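Local coordinates for bifunctional protein FolD (Thermus thermophilus, PDB 6V6Y), which probably oxidises 5,10-methylenetetrahydrofolate with NADP+ and hydrolyses the resulting methenyl form to 10-formyltetrahydrofolate, working as a homodimer in one-carbon metabolism, at residues L6-E18 with G141-L153. Residues are numbered along the deposited sequence; the frame is centred on the assembly and turned at random.
Sequences LSGHEAAEAVYEE and GVVRLLKHYGVDL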
loop_
_atom_site.group_PDB
_atom_site.type_symbol
_atom_site.label_atom_id
_atom_site.label_comp_id
_atom_site.label_asym_id
_atom_site.label_seq_id
_atom_site.Cartn_x
_atom_site.Cartn_y
_atom_site.Cartn_z
ATOM N N LEU A 6 27.590 6.511 0.254
ATOM C CA LEU A 6 26.679 6.685 -0.879
ATOM C C LEU A 6 26.214 8.125 -0.863
ATOM O O LEU A 6 25.247 8.481 -0.183
ATOM C CB LEU A 6 25.491 5.738 -0.802
ATOM C CG LEU A 6 25.755 4.249 -0.650
ATOM C CD1 LEU A 6 25.123 3.774 0.636
ATOM C CD2 LEU A 6 25.203 3.490 -1.834
ATOM N N SER A 7 26.907 8.962 -1.631
ATOM C CA SER A 7 26.558 10.369 -1.680
ATOM C C SER A 7 25.272 10.569 -2.475
ATOM O O SER A 7 25.117 10.034 -3.579
ATOM C CB SER A 7 27.691 11.174 -2.308
ATOM O OG SER A 7 27.247 12.498 -2.577
ATOM N N GLY A 8 24.349 11.355 -1.921
ATOM C CA GLY A 8 23.143 11.687 -2.662
ATOM C C GLY A 8 23.357 12.719 -3.751
ATOM O O GLY A 8 22.648 12.699 -4.766
ATOM N N HIS A 9 24.344 13.614 -3.575
ATOM C CA HIS A 9 24.585 14.670 -4.563
ATOM C C HIS A 9 24.988 14.082 -5.912
ATOM O O HIS A 9 24.475 14.501 -6.956
ATOM C CB HIS A 9 25.643 15.655 -4.036
ATOM C CG HIS A 9 25.143 16.510 -2.904
ATOM N ND1 HIS A 9 25.647 16.430 -1.622
ATOM C CD2 HIS A 9 24.134 17.416 -2.851
ATOM C CE1 HIS A 9 24.995 17.276 -0.837
ATOM N NE2 HIS A 9 24.073 17.885 -1.558
ATOM N N GLU A 10 25.853 13.063 -5.908
ATOM C CA GLU A 10 26.246 12.440 -7.167
ATOM C C GLU A 10 25.055 11.779 -7.844
ATOM O O GLU A 10 24.890 11.886 -9.064
ATOM C CB GLU A 10 27.374 11.430 -6.931
ATOM C CG GLU A 10 28.700 12.067 -6.478
ATOM C CD GLU A 10 28.993 13.374 -7.209
ATOM O OE1 GLU A 10 29.291 13.311 -8.431
ATOM O OE2 GLU A 10 28.911 14.457 -6.566
ATOM N N ALA A 11 24.214 11.085 -7.072
ATOM C CA ALA A 11 23.029 10.472 -7.663
ATOM C C ALA A 11 22.009 11.527 -8.074
ATOM O O ALA A 11 21.355 11.391 -9.113
ATOM C CB ALA A 11 22.400 9.474 -6.690
ATOM N N ALA A 12 21.854 12.584 -7.270
ATOM C CA ALA A 12 20.904 13.635 -7.630
ATOM C C ALA A 12 21.306 14.316 -8.930
ATOM O O ALA A 12 20.443 14.697 -9.733
ATOM C CB ALA A 12 20.802 14.663 -6.501
ATOM N N GLU A 13 22.620 14.477 -9.153
ATOM C CA GLU A 13 23.095 15.154 -10.360
ATOM C C GLU A 13 22.702 14.377 -11.608
ATOM O O GLU A 13 22.329 14.972 -12.621
ATOM C CB GLU A 13 24.616 15.352 -10.309
ATOM C CG GLU A 13 25.142 16.393 -11.267
ATOM C CD GLU A 13 24.467 17.746 -11.065
ATOM O OE1 GLU A 13 24.100 18.391 -12.075
ATOM O OE2 GLU A 13 24.284 18.161 -9.892
ATOM N N ALA A 14 22.760 13.044 -11.555
ATOM C CA ALA A 14 22.281 12.273 -12.700
ATOM C C ALA A 14 20.798 12.538 -12.970
ATOM O O ALA A 14 20.376 12.593 -14.135
ATOM C CB ALA A 14 22.545 10.782 -12.495
ATOM N N VAL A 15 19.989 12.729 -11.920
ATOM C CA VAL A 15 18.579 13.076 -12.143
ATOM C C VAL A 15 18.461 14.459 -12.776
ATOM O O VAL A 15 17.659 14.673 -13.693
ATOM C CB VAL A 15 17.760 13.011 -10.839
ATOM C CG1 VAL A 15 16.297 13.485 -11.104
ATOM C CG2 VAL A 15 17.780 11.616 -10.225
ATOM N N TYR A 16 19.240 15.425 -12.274
ATOM C CA TYR A 16 19.156 16.797 -12.765
ATOM C C TYR A 16 19.610 16.891 -14.212
ATOM O O TYR A 16 19.035 17.650 -14.998
ATOM C CB TYR A 16 19.996 17.715 -11.883
ATOM C CG TYR A 16 19.404 17.945 -10.509
ATOM C CD1 TYR A 16 18.026 18.056 -10.324
ATOM C CD2 TYR A 16 20.225 18.042 -9.391
ATOM C CE1 TYR A 16 17.490 18.262 -9.059
ATOM C CE2 TYR A 16 19.698 18.253 -8.132
ATOM C CZ TYR A 16 18.335 18.365 -7.974
ATOM O OH TYR A 16 17.831 18.580 -6.717
ATOM N N GLU A 17 20.650 16.136 -14.573
ATOM C CA GLU A 17 21.083 16.046 -15.962
ATOM C C GLU A 17 19.962 15.510 -16.847
ATOM O O GLU A 17 19.703 16.049 -17.932
ATOM C CB GLU A 17 22.324 15.158 -16.045
ATOM C CG GLU A 17 23.493 15.700 -16.864
ATOM C CD GLU A 17 23.771 17.180 -16.646
ATOM O OE1 GLU A 17 23.991 17.590 -15.482
ATOM O OE2 GLU A 17 23.776 17.925 -17.651
ATOM N N GLU A 18 19.271 14.453 -16.393
ATOM C CA GLU A 18 18.113 13.943 -17.133
ATOM C C GLU A 18 17.038 15.009 -17.301
ATOM O O GLU A 18 16.410 15.108 -18.367
ATOM C CB GLU A 18 17.524 12.715 -16.435
ATOM C CG GLU A 18 18.233 11.416 -16.811
ATOM C CD GLU A 18 18.038 10.279 -15.815
ATOM O OE1 GLU A 18 18.985 9.477 -15.651
ATOM O OE2 GLU A 18 16.947 10.183 -15.206
ATOM N N GLY A 141 13.423 8.591 -4.158
ATOM C CA GLY A 141 14.829 8.935 -4.088
ATOM C C GLY A 141 15.659 7.805 -3.519
ATOM O O GLY A 141 16.801 7.589 -3.932
ATOM N N VAL A 142 15.091 7.057 -2.572
ATOM C CA VAL A 142 15.805 5.922 -1.999
ATOM C C VAL A 142 15.975 4.822 -3.038
ATOM O O VAL A 142 17.074 4.297 -3.233
ATOM C CB VAL A 142 15.070 5.433 -0.744
ATOM C CG1 VAL A 142 15.549 4.068 -0.337
ATOM C CG2 VAL A 142 15.242 6.491 0.370
ATOM N N VAL A 143 14.901 4.477 -3.748
ATOM C CA VAL A 143 15.007 3.462 -4.797
ATOM C C VAL A 143 16.021 3.899 -5.856
ATOM O O VAL A 143 16.948 3.155 -6.203
ATOM C CB VAL A 143 13.622 3.175 -5.415
ATOM C CG1 VAL A 143 13.760 2.229 -6.591
ATOM C CG2 VAL A 143 12.674 2.558 -4.376
ATOM N N ARG A 144 15.875 5.129 -6.367
ATOM C CA ARG A 144 16.784 5.606 -7.407
ATOM C C ARG A 144 18.226 5.616 -6.923
ATOM O O ARG A 144 19.137 5.203 -7.654
ATOM C CB ARG A 144 16.369 6.998 -7.877
ATOM C CG ARG A 144 17.406 7.682 -8.760
ATOM C CD ARG A 144 17.075 7.548 -10.233
ATOM N NE ARG A 144 18.183 7.999 -11.069
ATOM C CZ ARG A 144 18.041 8.572 -12.260
ATOM N NH1 ARG A 144 16.822 8.777 -12.760
ATOM N NH2 ARG A 144 19.122 8.951 -12.949
ATOM N N LEU A 145 18.452 6.058 -5.684
ATOM C CA LEU A 145 19.807 6.060 -5.144
ATOM C C LEU A 145 20.407 4.658 -5.156
ATOM O O LEU A 145 21.557 4.473 -5.584
ATOM C CB LEU A 145 19.818 6.649 -3.734
ATOM C CG LEU A 145 21.192 6.769 -3.057
ATOM C CD1 LEU A 145 21.228 7.998 -2.185
ATOM C CD2 LEU A 145 21.509 5.521 -2.212
ATOM N N LEU A 146 19.647 3.652 -4.687
ATOM C CA LEU A 146 20.179 2.289 -4.659
ATOM C C LEU A 146 20.486 1.787 -6.065
ATOM O O LEU A 146 21.526 1.155 -6.296
ATOM C CB LEU A 146 19.205 1.340 -3.962
ATOM C CG LEU A 146 18.981 1.580 -2.466
ATOM C CD1 LEU A 146 17.627 0.981 -1.987
ATOM C CD2 LEU A 146 20.127 1.019 -1.649
ATOM N N LYS A 147 19.589 2.045 -7.014
ATOM C CA LYS A 147 19.850 1.613 -8.380
ATOM C C LYS A 147 21.007 2.389 -8.995
ATOM O O LYS A 147 21.758 1.836 -9.804
ATOM C CB LYS A 147 18.594 1.761 -9.236
ATOM C CG LYS A 147 17.501 0.720 -8.915
ATOM C CD LYS A 147 16.206 1.045 -9.624
ATOM C CE LYS A 147 15.828 -0.020 -10.648
ATOM N NZ LYS A 147 14.448 0.271 -11.169
ATOM N N HIS A 148 21.167 3.662 -8.628
ATOM C CA HIS A 148 22.299 4.422 -9.143
ATOM C C HIS A 148 23.603 3.752 -8.758
ATOM O O HIS A 148 24.493 3.587 -9.593
ATOM C CB HIS A 148 22.261 5.863 -8.631
ATOM C CG HIS A 148 23.464 6.668 -9.014
ATOM N ND1 HIS A 148 23.521 7.421 -10.168
ATOM C CD2 HIS A 148 24.665 6.822 -8.401
ATOM C CE1 HIS A 148 24.704 8.005 -10.249
ATOM N NE2 HIS A 148 25.417 7.659 -9.189
ATOM N N TYR A 149 23.716 3.298 -7.514
ATOM C CA TYR A 149 24.953 2.703 -7.038
ATOM C C TYR A 149 25.052 1.204 -7.320
ATOM O O TYR A 149 25.869 0.523 -6.685
ATOM C CB TYR A 149 25.130 2.992 -5.546
ATOM C CG TYR A 149 25.606 4.405 -5.318
ATOM C CD1 TYR A 149 26.904 4.793 -5.687
ATOM C CD2 TYR A 149 24.756 5.373 -4.783
ATOM C CE1 TYR A 149 27.354 6.107 -5.504
ATOM C CE2 TYR A 149 25.199 6.692 -4.589
ATOM C CZ TYR A 149 26.506 7.048 -4.954
ATOM O OH TYR A 149 26.951 8.348 -4.774
ATOM N N GLY A 150 24.254 0.680 -8.254
ATOM C CA GLY A 150 24.429 -0.684 -8.702
ATOM C C GLY A 150 23.791 -1.777 -7.856
ATOM O O GLY A 150 24.114 -2.953 -8.060
ATOM N N VAL A 151 22.896 -1.453 -6.926
ATOM C CA VAL A 151 22.219 -2.503 -6.162
ATOM C C VAL A 151 21.140 -3.125 -7.043
ATOM O O VAL A 151 20.283 -2.419 -7.583
ATOM C CB VAL A 151 21.619 -1.959 -4.857
ATOM C CG1 VAL A 151 21.143 -3.115 -3.968
ATOM C CG2 VAL A 151 22.629 -1.099 -4.121
ATOM N N ASP A 152 21.202 -4.443 -7.215
ATOM C CA ASP A 152 20.162 -5.215 -7.897
ATOM C C ASP A 152 19.175 -5.670 -6.824
ATOM O O ASP A 152 19.473 -6.568 -6.031
ATOM C CB ASP A 152 20.780 -6.394 -8.647
ATOM C CG ASP A 152 19.745 -7.265 -9.353
ATOM O OD1 ASP A 152 18.531 -6.973 -9.293
ATOM O OD2 ASP A 152 20.151 -8.267 -9.977
ATOM N N LEU A 153 18.002 -5.035 -6.784
ATOM C CA LEU A 153 17.071 -5.234 -5.677
ATOM C C LEU A 153 16.249 -6.512 -5.797
ATOM O O LEU A 153 15.642 -6.929 -4.799
ATOM C CB LEU A 153 16.138 -4.028 -5.565
ATOM C CG LEU A 153 16.805 -2.712 -5.147
ATOM C CD1 LEU A 153 15.873 -1.510 -5.387
ATOM C CD2 LEU A 153 17.258 -2.773 -3.711
HETATM O O HOH W 1 20.731 8.619 -9.805
#
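Ala11 sits squarely over one face of the His148 imidazole, its CA 3.8 Å from the ring centroid in a CH-pi contact at the margin of a nearly perpendicular helix crossing (100°). The tight part runs from Ala11 to Leu6, whose CD2 presses on Tyr149 CD2 at 3.5 Å, with Leu145 CD1 filling in against Gly8 CA. The Tyr149 hydroxyl donates to Ser7 O (OH to O 2.8 Å), in the carbonyl plane on a lone pair; Ser7 is the N-cap residue of helix 8-24. The other end is more polar and open to solvent at Glu18. Arg144, bent at chi2 (99°), grips that carboxylate end-on: NH1 meets Glu18 OE2 at 2.8 Å on its syn side, NH2 reaches OE1 from above the carboxylate plane, the two planes 34° apart, while Val15 CG2 lies over the guanidinium face. A water accepts from Arg144 NE and donates to Ala11 O. A methionine in place of Arg144 would probably leave Glu18 without its countercharge and this water without its donor. The crossing joins helix 8-24 of the catalytic domain to helix 137-148 of the Rossmann-type NADP-binding domain; Met260 of helix 257-276 touches Ala11 and Arg144, and Leu6 pairs through its backbone with Leu250 in the parallel sheet.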